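Chromosome replication initiation protein (PDB 2VN2) probably acts in the primosome during the initiation of DNA replication, here represented by its N-terminal domain, a winged-helix-like helix-turn-helix unit that assembles with further copies. Local coordinates at residues L28-G33 and K78-I83; L35-H40 and E70-L75; Q42-E47 and A55-R60. One frame throughout, in Å; residues are numbered along the deposited sequence.

Interaction 1 (L28-G33 and K78-I83); sequences LGLGEG and KGMIAI
In the helix-turn-helix type N-terminal domain of DnaD, Gly-29 in the turn before helix 32-45 meets Lys-78 at the Schellman end of helix 65-77; Gly-31, the N-cap, and Gly-79 mark the two helix ends. One hydrogen bond joins them: Lys-78 NZ donates to Gly-29 O at 2.9 Å, with a C=O...N angle of 156° and the donor tilted 21° from the carbonyl plane. Bends at chi2 and chi3 carry the lysine chain over to that carbonyl. The same ammonium forms a salt bridge with Glu-34 on helix 32-45, whose other carboxylate oxygen accepts the backbone N-H of Gly-31.

The side-chain packing is built round Met-80. Its CG lies 4.0 Å from Leu-30 CD2, the two side chains running past each other in opposite directions. With CG beside the backbone N (chi1 -60°) and a further bend at chi2, the methionine rests its methyl CE against the carbonyl oxygen of Leu-28, 3.6 Å from Leu-28 O, and 4.3 Å from Leu-28 CB. Leu-102 of helix 100-116 packs on both Leu-28 and Met-80. The lysine charge is therefore met by a carboxylate and a carbonyl next to a patch of methionine and leucine carbons, so that one direct hydrogen bond and apolar packing hold the turn to the helix end.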
ATOM      1  N   LEU A  28      -8.422   0.598  20.468  1.00 33.61           N
ATOM      2  CA  LEU A  28      -9.811   0.929  20.072  1.00 29.96           C
ATOM      3  C   LEU A  28     -10.750  -0.176  20.497  1.00 28.76           C
ATOM      4  O   LEU A  28     -11.904  -0.078  20.236  1.00 29.56           O
ATOM      5  CB  LEU A  28      -9.968   1.118  18.560  1.00 29.26           C
ATOM      6  CG  LEU A  28      -9.356   2.336  17.808  1.00 29.97           C
ATOM      7  CD1 LEU A  28      -9.425   2.236  16.269  1.00 30.75           C
ATOM      8  CD2 LEU A  28     -10.007   3.614  18.231  1.00 28.88           C
ATOM      9  N   GLY A  29     -10.292  -1.255  21.123  1.00 27.08           N
ATOM     10  CA  GLY A  29     -11.209  -2.342  21.445  1.00 24.81           C
ATOM     11  C   GLY A  29     -11.406  -3.340  20.337  1.00 25.34           C
ATOM     12  O   GLY A  29     -12.334  -4.157  20.396  1.00 26.54           O
ATOM     13  N   LEU A  30     -10.533  -3.329  19.325  1.00 25.86           N
ATOM     14  CA  LEU A  30     -10.528  -4.429  18.299  1.00 25.45           C
ATOM     15  C   LEU A  30      -9.598  -5.612  18.650  1.00 24.78           C
ATOM     16  O   LEU A  30      -8.589  -5.459  19.364  1.00 22.60           O
ATOM     17  CB  LEU A  30     -10.239  -3.888  16.899  1.00 25.33           C
ATOM     18  CG  LEU A  30     -11.143  -2.754  16.496  1.00 29.41           C
ATOM     19  CD1 LEU A  30     -10.817  -2.101  15.197  1.00 28.48           C
ATOM     20  CD2 LEU A  30     -12.563  -3.352  16.418  1.00 29.65           C
ATOM     21  N   GLY A  31      -9.952  -6.780  18.140  1.00 23.70           N
ATOM     22  CA  GLY A  31      -9.115  -7.961  18.190  1.00 24.77           C
ATOM     23  C   GLY A  31      -8.394  -8.098  16.835  1.00 24.69           C
ATOM     24  O   GLY A  31      -8.752  -7.416  15.824  1.00 26.63           O
ATOM     25  N   GLU A  32      -7.410  -8.994  16.801  1.00 21.59           N
ATOM     26  CA  GLU A  32      -6.758  -9.351  15.546  1.00 22.55           C
ATOM     27  C   GLU A  32      -7.768  -9.865  14.548  1.00 22.06           C
ATOM     28  O   GLU A  32      -7.640  -9.595  13.316  1.00 21.95           O
ATOM     29  CB  GLU A  32      -5.643 -10.420  15.807  1.00 20.97           C
ATOM     30  CG  GLU A  32      -4.379  -9.858  16.432  1.00 20.43           C
ATOM     31  CD  GLU A  32      -4.561  -9.391  17.906  1.00 21.43           C
ATOM     32  OE1 GLU A  32      -5.345 -10.048  18.595  1.00 25.24           O
ATOM     33  OE2 GLU A  32      -3.875  -8.455  18.410  1.00 22.17           O
ATOM     34  N   GLY A  33      -8.729 -10.709  15.003  1.00 20.21           N
ATOM     35  CA  GLY A  33      -9.707 -11.206  14.012  1.00 19.03           C
ATOM     36  C   GLY A  33     -10.574 -10.154  13.323  1.00 18.98           C
ATOM     37  O   GLY A  33     -10.909 -10.283  12.125  1.00 20.73           O
ATOM     38  N   LYS A  78     -20.065  -1.721  18.068  1.00 35.69           N
ATOM     39  CA  LYS A  78     -18.991  -0.833  18.609  1.00 34.18           C
ATOM     40  C   LYS A  78     -18.889   0.484  17.825  1.00 32.26           C
ATOM     41  O   LYS A  78     -18.166   1.319  18.217  1.00 33.59           O
ATOM     42  CB  LYS A  78     -17.631  -1.534  18.668  1.00 34.29           C
ATOM     43  CG  LYS A  78     -17.560  -2.780  19.554  1.00 35.12           C
ATOM     44  CD  LYS A  78     -16.535  -3.808  18.976  1.00 35.20           C
ATOM     45  CE  LYS A  78     -15.625  -4.374  20.035  1.00 35.13           C
ATOM     46  NZ  LYS A  78     -14.784  -5.468  19.518  1.00 34.51           N
ATOM     47  N   GLY A  79     -19.572   0.662  16.704  1.00 31.51           N
ATOM     48  CA  GLY A  79     -19.469   1.917  15.911  1.00 29.23           C
ATOM     49  C   GLY A  79     -18.128   2.052  15.214  1.00 29.71           C
ATOM     50  O   GLY A  79     -17.646   3.173  14.899  1.00 30.48           O
ATOM     51  N   MET A  80     -17.554   0.913  14.873  1.00 27.87           N
ATOM     52  CA  MET A  80     -16.385   0.843  13.920  1.00 27.16           C
ATOM     53  C   MET A  80     -16.715   0.836  12.466  1.00 26.24           C
ATOM     54  O   MET A  80     -15.939   1.276  11.661  1.00 28.26           O
ATOM     55  CB  MET A  80     -15.462  -0.329  14.262  1.00 26.69           C
ATOM     56  CG  MET A  80     -14.878  -0.215  15.722  1.00 26.43           C
ATOM     57  SD  MET A  80     -13.753   1.113  15.987  1.00 21.51           S
ATOM     58  CE  MET A  80     -14.159   1.107  17.704  1.00 27.12           C
ATOM     59  N   ILE A  81     -17.851   0.322  12.070  1.00 26.95           N
ATOM     60  CA  ILE A  81     -18.251   0.348  10.640  1.00 27.88           C
ATOM     61  C   ILE A  81     -19.794   0.756  10.687  1.00 30.07           C
ATOM     62  O   ILE A  81     -20.389   0.605  11.754  1.00 29.78           O
ATOM     63  CB  ILE A  81     -18.113  -1.007   9.907  1.00 27.19           C
ATOM     64  CG1 ILE A  81     -19.017  -2.097  10.516  1.00 25.54           C
ATOM     65  CG2 ILE A  81     -16.620  -1.464   9.689  1.00 24.04           C
ATOM     66  CD1 ILE A  81     -19.186  -3.349   9.659  1.00 26.47           C
ATOM     67  N   ALA A  82     -20.376   1.259   9.575  1.00 31.02           N
ATOM     68  CA  ALA A  82     -21.772   1.632   9.489  1.00 34.43           C
ATOM     69  C   ALA A  82     -22.249   1.140   8.114  1.00 36.39           C
ATOM     70  O   ALA A  82     -21.443   1.030   7.213  1.00 37.58           O
ATOM     71  CB  ALA A  82     -21.929   3.151   9.593  1.00 30.19           C
ATOM     72  N   ILE A  83     -23.545   0.924   7.922  1.00 40.03           N
ATOM     73  CA  ILE A  83     -24.143   0.718   6.587  1.00 42.07           C
ATOM     74  C   ILE A  83     -24.760   2.055   6.154  1.00 45.35           C
ATOM     75  O   ILE A  83     -25.496   2.677   6.904  1.00 45.08           O
ATOM     76  CB  ILE A  83     -25.169  -0.473   6.604  1.00 41.51           C
ATOM     77  CG1 ILE A  83     -24.550  -1.734   7.259  1.00 39.51           C
ATOM     78  CG2 ILE A  83     -25.725  -0.785   5.218  1.00 42.68           C
ATOM     79  CD1 ILE A  83     -25.554  -2.814   7.660  1.00 41.62           C
TER

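Interaction 2 (L35-H40 and E70-L75); sequences LVLLLH and EMVRRL
Leu-37 of helix 32-45 reaches across to Met-71, Val-72 and Leu-75 of helix 65-77 in a near-perpendicular helix pair of the helix-turn-helix type domain. The short axes of 35-40 and 70-75 cross at -96° and approach no closer than 11.1 Å, a wide separation that large aliphatic side chains fill. The nearest CA atoms, those of Leu-37 and Met-71, are 8.3 Å apart.

All the contacts across the pair are apolar; no hydrogen bond links the two segments, and backbone bonds such as Leu-75 N to Met-71 O stay within each helix. Leu-37 divides its two methyls between neighbours. Standing anti to N (chi1 177°), its CG carries CD1 to 3.8 Å from Met-71 CB and 3.9 Å from Val-72 CG2. It passes Met-71 in the opposite sense but meets Val-72 at about a right angle. The other methyl, CD2, lies 3.7 Å from Leu-75 CD1, again with the two side chains sliding past each other.

Beyond these contacts, Ile-81 touches both Leu-38 and Leu-75, extending the apolar layer toward strand 82-83. On other sides of helix 32-45, residues pack on a second subunit: Leu-39 meets Leu-39 of that subunit, and His-40 NE2 is hydrogen-bonded to its Tyr-25 OH. Within the helix pair itself, Leu-38 CD2, arriving at a slant, lies 3.8 Å from Leu-75 CD1, the methyl that Leu-37 CD2 also touches.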
ATOM      1  N   LEU A  35      -9.557  -6.973  13.033  1.00 19.70           N
ATOM      2  CA  LEU A  35      -8.659  -6.254  12.122  1.00 19.38           C
ATOM      3  C   LEU A  35      -8.619  -6.976  10.731  1.00 19.14           C
ATOM      4  O   LEU A  35      -9.000  -6.381   9.690  1.00 20.69           O
ATOM      5  CB  LEU A  35      -7.265  -6.011  12.750  1.00 17.43           C
ATOM      6  CG  LEU A  35      -6.450  -5.167  11.780  1.00 17.90           C
ATOM      7  CD1 LEU A  35      -6.844  -3.672  11.850  1.00 14.42           C
ATOM      8  CD2 LEU A  35      -5.023  -5.263  12.213  1.00 16.34           C
ATOM      9  N   VAL A  36      -8.243  -8.271  10.714  1.00 19.30           N
ATOM     10  CA  VAL A  36      -8.192  -9.002   9.484  1.00 18.82           C
ATOM     11  C   VAL A  36      -9.580  -8.952   8.793  1.00 19.75           C
ATOM     12  O   VAL A  36      -9.663  -8.892   7.578  1.00 18.10           O
ATOM     13  CB  VAL A  36      -7.679 -10.431   9.713  1.00 19.20           C
ATOM     14  CG1 VAL A  36      -7.595 -11.248   8.266  1.00 19.00           C
ATOM     15  CG2 VAL A  36      -6.324 -10.411  10.399  1.00 15.02           C
ATOM     16  N   LEU A  37     -10.694  -8.989   9.561  1.00 20.29           N
ATOM     17  CA  LEU A  37     -12.021  -8.945   8.894  1.00 20.71           C
ATOM     18  C   LEU A  37     -12.149  -7.614   8.109  1.00 19.50           C
ATOM     19  O   LEU A  37     -12.598  -7.598   6.962  1.00 18.19           O
ATOM     20  CB  LEU A  37     -13.222  -9.170   9.881  1.00 22.89           C
ATOM     21  CG  LEU A  37     -14.658  -9.075   9.255  1.00 26.01           C
ATOM     22  CD1 LEU A  37     -15.649  -9.621  10.177  1.00 27.77           C
ATOM     23  CD2 LEU A  37     -15.063  -7.578   9.082  1.00 28.00           C
ATOM     24  N   LEU A  38     -11.744  -6.523   8.722  1.00 20.01           N
ATOM     25  CA  LEU A  38     -11.751  -5.170   8.113  1.00 21.84           C
ATOM     26  C   LEU A  38     -10.894  -5.155   6.829  1.00 22.75           C
ATOM     27  O   LEU A  38     -11.262  -4.540   5.783  1.00 23.59           O
ATOM     28  CB  LEU A  38     -11.165  -4.171   9.177  1.00 20.09           C
ATOM     29  CG  LEU A  38     -12.128  -3.843  10.320  1.00 23.83           C
ATOM     30  CD1 LEU A  38     -11.492  -2.852  11.318  1.00 21.22           C
ATOM     31  CD2 LEU A  38     -13.585  -3.397   9.844  1.00 20.76           C
ATOM     32  N   LEU A  39      -9.732  -5.833   6.898  1.00 23.06           N
ATOM     33  CA  LEU A  39      -8.803  -5.997   5.672  1.00 22.12           C
ATOM     34  C   LEU A  39      -9.540  -6.762   4.694  1.00 21.59           C
ATOM     35  O   LEU A  39      -9.563  -6.339   3.535  1.00 20.59           O
ATOM     36  CB  LEU A  39      -7.504  -6.790   5.989  1.00 21.48           C
ATOM     37  CG  LEU A  39      -6.351  -5.962   6.636  1.00 26.14           C
ATOM     38  CD1 LEU A  39      -6.727  -4.658   7.417  1.00 23.78           C
ATOM     39  CD2 LEU A  39      -5.258  -6.797   7.439  1.00 22.59           C
ATOM     40  N   HIS A  40     -10.162  -7.924   5.077  1.00 20.10           N
ATOM     41  CA  HIS A  40     -10.947  -8.603   3.946  1.00 19.45           C
ATOM     42  C   HIS A  40     -12.040  -7.651   3.365  1.00 19.90           C
ATOM     43  O   HIS A  40     -12.215  -7.637   2.146  1.00 19.06           O
ATOM     44  CB  HIS A  40     -11.579  -9.941   4.243  1.00 19.28           C
ATOM     45  CG  HIS A  40     -10.617 -11.034   4.584  1.00 21.30           C
ATOM     46  ND1 HIS A  40      -9.866 -11.704   3.648  1.00 22.27           N
ATOM     47  CD2 HIS A  40     -10.290 -11.574   5.780  1.00 22.35           C
ATOM     48  CE1 HIS A  40      -9.115 -12.607   4.250  1.00 22.35           C
ATOM     49  NE2 HIS A  40      -9.355 -12.542   5.545  1.00 24.51           N
ATOM     50  N   GLU A  70     -21.617 -12.570  13.270  1.00 27.00           N
ATOM     51  CA  GLU A  70     -21.510 -12.068  14.670  1.00 28.83           C
ATOM     52  C   GLU A  70     -20.501 -10.932  14.778  1.00 27.31           C
ATOM     53  O   GLU A  70     -20.727  -9.921  15.435  1.00 26.71           O
ATOM     54  CB  GLU A  70     -21.020 -13.292  15.462  1.00 33.77           C
ATOM     55  CG  GLU A  70     -21.094 -13.394  16.986  1.00 41.29           C
ATOM     56  CD  GLU A  70     -22.451 -13.900  17.458  1.00 46.64           C
ATOM     57  OE1 GLU A  70     -23.302 -12.963  17.601  1.00 48.62           O
ATOM     58  OE2 GLU A  70     -22.644 -15.172  17.660  1.00 47.96           O
ATOM     59  N   MET A  71     -19.326 -11.116  14.148  1.00 26.36           N
ATOM     60  CA  MET A  71     -18.263 -10.115  14.199  1.00 24.86           C
ATOM     61  C   MET A  71     -18.718  -8.842  13.469  1.00 24.55           C
ATOM     62  O   MET A  71     -18.456  -7.827  13.955  1.00 24.33           O
ATOM     63  CB  MET A  71     -16.994 -10.688  13.522  1.00 22.92           C
ATOM     64  CG  MET A  71     -16.500 -12.003  14.097  1.00 23.97           C
ATOM     65  SD  MET A  71     -15.038 -12.790  13.337  1.00 17.04           S
ATOM     66  CE  MET A  71     -13.900 -11.405  13.482  1.00 19.72           C
ATOM     67  N   VAL A  72     -19.370  -8.923  12.315  1.00 24.19           N
ATOM     68  CA  VAL A  72     -19.881  -7.702  11.582  1.00 25.80           C
ATOM     69  C   VAL A  72     -20.913  -7.009  12.440  1.00 29.09           C
ATOM     70  O   VAL A  72     -20.795  -5.787  12.733  1.00 29.59           O
ATOM     71  CB  VAL A  72     -20.493  -8.045  10.247  1.00 25.06           C
ATOM     72  CG1 VAL A  72     -21.062  -6.810   9.592  1.00 21.80           C
ATOM     73  CG2 VAL A  72     -19.394  -8.917   9.285  1.00 21.30           C
ATOM     74  N   ARG A  73     -21.868  -7.787  12.966  1.00 30.52           N
ATOM     75  CA  ARG A  73     -22.776  -7.277  14.015  1.00 33.05           C
ATOM     76  C   ARG A  73     -22.065  -6.536  15.189  1.00 31.87           C
ATOM     77  O   ARG A  73     -22.447  -5.412  15.514  1.00 30.78           O
ATOM     78  CB  ARG A  73     -23.681  -8.435  14.509  1.00 37.49           C
ATOM     79  CG  ARG A  73     -24.909  -8.011  15.297  1.00 45.04           C
ATOM     80  CD  ARG A  73     -26.073  -9.130  15.418  1.00 50.95           C
ATOM     81  NE  ARG A  73     -26.436  -9.879  14.167  1.00 55.85           N
ATOM     82  CZ  ARG A  73     -26.712 -11.197  14.145  1.00 58.04           C
ATOM     83  NH1 ARG A  73     -27.039 -11.849  13.009  1.00 58.68           N
ATOM     84  NH2 ARG A  73     -26.651 -11.882  15.291  1.00 59.56           N
ATOM     85  N   ARG A  74     -21.059  -7.157  15.812  1.00 30.28           N
ATOM     86  CA  ARG A  74     -20.304  -6.520  16.940  1.00 31.82           C
ATOM     87  C   ARG A  74     -19.525  -5.256  16.488  1.00 30.42           C
ATOM     88  O   ARG A  74     -19.427  -4.286  17.256  1.00 31.06           O
ATOM     89  CB  ARG A  74     -19.399  -7.564  17.710  1.00 33.87           C
ATOM     90  CG  ARG A  74     -18.432  -6.970  18.831  1.00 39.81           C
ATOM     91  CD  ARG A  74     -18.547  -7.648  20.353  1.00 44.49           C
ATOM     92  NE  ARG A  74     -17.585  -7.177  21.445  1.00 48.34           N
ATOM     93  CZ  ARG A  74     -16.458  -7.793  21.882  1.00 47.97           C
ATOM     94  NH1 ARG A  74     -16.053  -8.941  21.350  1.00 48.78           N
ATOM     95  NH2 ARG A  74     -15.701  -7.221  22.829  1.00 46.73           N
ATOM     96  N   LEU A  75     -18.984  -5.250  15.256  1.00 29.10           N
ATOM     97  CA  LEU A  75     -18.343  -4.018  14.719  1.00 29.64           C
ATOM     98  C   LEU A  75     -19.387  -2.857  14.494  1.00 29.57           C
ATOM     99  O   LEU A  75     -19.014  -1.681  14.698  1.00 27.85           O
ATOM    100  CB  LEU A  75     -17.620  -4.274  13.361  1.00 28.01           C
ATOM    101  CG  LEU A  75     -16.326  -5.118  13.473  1.00 29.71           C
ATOM    102  CD1 LEU A  75     -15.899  -5.522  12.067  1.00 26.08           C
ATOM    103  CD2 LEU A  75     -15.218  -4.321  14.165  1.00 28.12           C
TER

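Interaction 3 (Q42-E47 and A55-R60); sequences QSFFEE and AELAER
Phe-44, near the end of helix 32-45, inserts its ring between side chains of helix 54-59 and the arginine that follows it. This is the tightly packed part. Arg-60 NH2 stands over one ring face, offset toward the rim and 3.4 Å from Phe-44 CE2. The guanidinium carbon CZ is 4.7 Å from the ring centroid and 27° off the normal, an off-centre cation-pi contact with the two planes inclined by 44°. A bend at chi3 (-97°) turns the guanidinium toward the ring. Buried Ser-43 OG lies 3.6 Å from Arg-60 NH2, without a hydrogen bond between them. Leu-57 CD2 approaches Phe-44 CD2 to 3.7 Å, while Glu-56 CB lies 3.6 Å from Phe-44 CZ. Val-49 and Pro-52 of the connecting loop also touch the phenyl group, and Leu-22 of a second subunit packs on Ser-43 and Arg-60.

Toward solvent the contact becomes looser and electrostatic. Exposed Glu-59 sets OE2 near the ring plane, 4.1 Å from Phe-44 CZ, where it faces the ring edge. Exposed Glu-47 brings OE1 to 4.3 Å from Arg-60 NH2, but well out of the guanidinium plane, so only charge attraction is likely. A phenylalanine packed between two successive helices and their connecting loop fits the helical core of a helix-turn-helix type domain, here far from the magnesium site.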
ATOM      1  N   GLN A  42     -12.033  -4.357   3.199  1.00 29.66           N
ATOM      2  CA  GLN A  42     -11.363  -3.371   2.300  1.00 32.59           C
ATOM      3  C   GLN A  42     -11.103  -3.977   0.904  1.00 32.96           C
ATOM      4  O   GLN A  42     -11.360  -3.386  -0.136  1.00 33.37           O
ATOM      5  CB  GLN A  42     -10.057  -2.863   2.880  1.00 34.18           C
ATOM      6  CG  GLN A  42      -9.419  -1.744   2.026  1.00 39.62           C
ATOM      7  CD  GLN A  42      -7.977  -1.442   2.468  1.00 44.55           C
ATOM      8  OE1 GLN A  42      -7.579  -1.690   3.670  1.00 48.28           O
ATOM      9  NE2 GLN A  42      -7.131  -0.956   1.491  1.00 47.27           N
ATOM     10  N   SER A  43     -10.634  -5.208   0.926  1.00 33.77           N
ATOM     11  CA  SER A  43     -10.246  -5.941  -0.270  1.00 34.08           C
ATOM     12  C   SER A  43     -11.417  -6.196  -1.243  1.00 33.34           C
ATOM     13  O   SER A  43     -11.258  -6.105  -2.456  1.00 33.92           O
ATOM     14  CB  SER A  43      -9.650  -7.273   0.206  1.00 33.57           C
ATOM     15  OG  SER A  43      -9.187  -8.028  -0.879  1.00 36.57           O
ATOM     16  N   PHE A  44     -12.553  -6.601  -0.705  1.00 33.61           N
ATOM     17  CA  PHE A  44     -13.875  -6.580  -1.393  1.00 35.50           C
ATOM     18  C   PHE A  44     -14.286  -5.195  -1.946  1.00 36.84           C
ATOM     19  O   PHE A  44     -14.730  -5.112  -3.096  1.00 38.21           O
ATOM     20  CB  PHE A  44     -14.978  -7.142  -0.483  1.00 35.48           C
ATOM     21  CG  PHE A  44     -15.066  -8.646  -0.470  1.00 36.19           C
ATOM     22  CD1 PHE A  44     -15.422  -9.359  -1.602  1.00 38.55           C
ATOM     23  CD2 PHE A  44     -14.809  -9.351   0.669  1.00 36.83           C
ATOM     24  CE1 PHE A  44     -15.479 -10.773  -1.587  1.00 38.57           C
ATOM     25  CE2 PHE A  44     -14.879 -10.765   0.718  1.00 37.56           C
ATOM     26  CZ  PHE A  44     -15.199 -11.461  -0.377  1.00 38.59           C
ATOM     27  N   PHE A  45     -14.171  -4.114  -1.150  1.00 37.18           N
ATOM     28  CA  PHE A  45     -14.488  -2.750  -1.647  1.00 40.20           C
ATOM     29  C   PHE A  45     -13.613  -2.437  -2.874  1.00 41.95           C
ATOM     30  O   PHE A  45     -14.035  -1.752  -3.781  1.00 42.66           O
ATOM     31  CB  PHE A  45     -14.150  -1.618  -0.633  1.00 41.33           C
ATOM     32  CG  PHE A  45     -14.900  -1.692   0.679  1.00 43.40           C
ATOM     33  CD1 PHE A  45     -16.083  -2.492   0.810  1.00 43.17           C
ATOM     34  CD2 PHE A  45     -14.469  -0.920   1.750  1.00 43.76           C
ATOM     35  CE1 PHE A  45     -16.733  -2.542   1.949  1.00 42.58           C
ATOM     36  CE2 PHE A  45     -15.131  -0.936   2.908  1.00 44.12           C
ATOM     37  CZ  PHE A  45     -16.260  -1.752   3.016  1.00 44.95           C
ATOM     38  N   GLU A  46     -12.341  -2.855  -2.832  1.00 44.33           N
ATOM     39  CA  GLU A  46     -11.393  -2.554  -3.923  1.00 45.42           C
ATOM     40  C   GLU A  46     -11.572  -3.415  -5.139  1.00 46.28           C
ATOM     41  O   GLU A  46     -11.044  -3.084  -6.146  1.00 47.31           O
ATOM     42  CB  GLU A  46      -9.984  -2.563  -3.453  1.00 44.33           C
ATOM     43  CG  GLU A  46      -9.738  -1.462  -2.553  1.00 42.63           C
ATOM     44  CD  GLU A  46      -8.341  -1.537  -2.115  1.00 44.33           C
ATOM     45  OE1 GLU A  46      -7.606  -2.264  -2.830  1.00 47.40           O
ATOM     46  OE2 GLU A  46      -7.949  -0.899  -1.075  1.00 43.69           O
ATOM     47  N   GLU A  47     -12.385  -4.454  -5.037  1.00 47.15           N
ATOM     48  CA  GLU A  47     -12.880  -5.250  -6.152  1.00 48.45           C
ATOM     49  C   GLU A  47     -14.270  -4.817  -6.610  1.00 48.23           C
ATOM     50  O   GLU A  47     -14.863  -5.520  -7.426  1.00 48.90           O
ATOM     51  CB  GLU A  47     -13.110  -6.701  -5.737  1.00 49.86           C
ATOM     52  CG  GLU A  47     -11.972  -7.648  -5.672  1.00 53.31           C
ATOM     53  CD  GLU A  47     -12.511  -8.981  -5.143  1.00 57.66           C
ATOM     54  OE1 GLU A  47     -11.769  -9.777  -4.488  1.00 59.40           O
ATOM     55  OE2 GLU A  47     -13.752  -9.205  -5.344  1.00 58.76           O
ATOM     56  N   ALA A  55     -20.855 -14.780   4.585  1.00 35.24           N
ATOM     57  CA  ALA A  55     -20.273 -15.916   3.889  1.00 35.68           C
ATOM     58  C   ALA A  55     -19.121 -15.560   2.957  1.00 35.98           C
ATOM     59  O   ALA A  55     -18.167 -16.318   2.842  1.00 34.55           O
ATOM     60  CB  ALA A  55     -21.336 -16.699   3.109  1.00 36.07           C
ATOM     61  N   GLU A  56     -19.207 -14.452   2.235  1.00 36.66           N
ATOM     62  CA  GLU A  56     -18.075 -14.093   1.342  1.00 38.54           C
ATOM     63  C   GLU A  56     -16.862 -13.734   2.221  1.00 38.50           C
ATOM     64  O   GLU A  56     -15.743 -14.217   1.995  1.00 38.74           O
ATOM     65  CB  GLU A  56     -18.441 -12.944   0.357  1.00 39.71           C
ATOM     66  CG  GLU A  56     -19.578 -13.374  -0.721  1.00 41.10           C
ATOM     67  CD  GLU A  56     -20.163 -12.191  -1.580  1.00 43.74           C
ATOM     68  OE1 GLU A  56     -20.491 -11.103  -1.031  1.00 43.08           O
ATOM     69  OE2 GLU A  56     -20.300 -12.361  -2.830  1.00 46.94           O
ATOM     70  N   LEU A  57     -17.103 -12.946   3.271  1.00 38.52           N
ATOM     71  CA  LEU A  57     -16.058 -12.671   4.279  1.00 38.31           C
ATOM     72  C   LEU A  57     -15.502 -13.933   4.867  1.00 37.18           C
ATOM     73  O   LEU A  57     -14.288 -14.048   4.910  1.00 38.42           O
ATOM     74  CB  LEU A  57     -16.426 -11.558   5.342  1.00 38.87           C
ATOM     75  CG  LEU A  57     -16.917 -10.208   4.723  1.00 38.43           C
ATOM     76  CD1 LEU A  57     -17.848  -9.346   5.626  1.00 38.74           C
ATOM     77  CD2 LEU A  57     -15.767  -9.367   4.273  1.00 37.15           C
ATOM     78  N   ALA A  58     -16.313 -14.919   5.234  1.00 36.35           N
ATOM     79  CA  ALA A  58     -15.765 -16.076   6.016  1.00 36.13           C
ATOM     80  C   ALA A  58     -14.906 -17.021   5.205  1.00 35.74           C
ATOM     81  O   ALA A  58     -14.125 -17.807   5.786  1.00 33.98           O
ATOM     82  CB  ALA A  58     -16.878 -16.889   6.705  1.00 35.80           C
ATOM     83  N   GLU A  59     -15.039 -16.934   3.874  1.00 36.48           N
ATOM     84  CA  GLU A  59     -14.505 -17.923   2.928  1.00 37.92           C
ATOM     85  C   GLU A  59     -13.011 -17.861   2.991  1.00 36.50           C
ATOM     86  O   GLU A  59     -12.391 -18.896   2.874  1.00 36.87           O
ATOM     87  CB  GLU A  59     -15.055 -17.736   1.465  1.00 40.57           C
ATOM     88  CG  GLU A  59     -14.127 -17.061   0.377  1.00 48.04           C
ATOM     89  CD  GLU A  59     -14.915 -16.414  -0.912  1.00 52.64           C
ATOM     90  OE1 GLU A  59     -15.975 -17.006  -1.309  1.00 55.60           O
ATOM     91  OE2 GLU A  59     -14.487 -15.340  -1.499  1.00 53.09           O
ATOM     92  N   ARG A  60     -12.429 -16.667   3.202  1.00 34.73           N
ATOM     93  CA  ARG A  60     -10.946 -16.504   3.332  1.00 34.56           C
ATOM     94  C   ARG A  60     -10.467 -16.416   4.789  1.00 32.16           C
ATOM     95  O   ARG A  60      -9.331 -16.129   5.034  1.00 31.33           O
ATOM     96  CB  ARG A  60     -10.413 -15.332   2.445  1.00 37.29           C
ATOM     97  CG  ARG A  60     -10.903 -15.319   0.905  1.00 40.39           C
ATOM     98  CD  ARG A  60     -10.250 -14.147   0.008  1.00 44.05           C
ATOM     99  NE  ARG A  60     -11.004 -12.868  -0.207  1.00 47.58           N
ATOM    100  CZ  ARG A  60     -10.704 -11.571   0.168  1.00 48.70           C
ATOM    101  NH1 ARG A  60      -9.615 -11.154   0.912  1.00 44.17           N
ATOM    102  NH2 ARG A  60     -11.585 -10.622  -0.238  1.00 48.22           N
TER

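In the fold
Helix 32-45 serves all three contacts: the turn just before it in interaction 1, its middle in interaction 2 and its C-terminal part in interaction 3. Interactions 1 and 2 have centres about 7 Å apart and form one continuous layer, with Leu-30 CD2 3.6 Å from Leu-75 CD2 and a probable backbone hydrogen bond from Met-80 N to Leu-75 O at 3.0 Å. Interaction 3 lies about 11 Å from interaction 2, centre to centre, and joins it where Val-72 CG2 is 4.0 Å from Leu-57 CD1. The 28-33/78-83 contact approaches the metal site: the Leu-28 side chain is about 8 Å from the magnesium ion, bound at His-24, Gln-27, His-109 and Gln-113. All three contacts also border the second subunit.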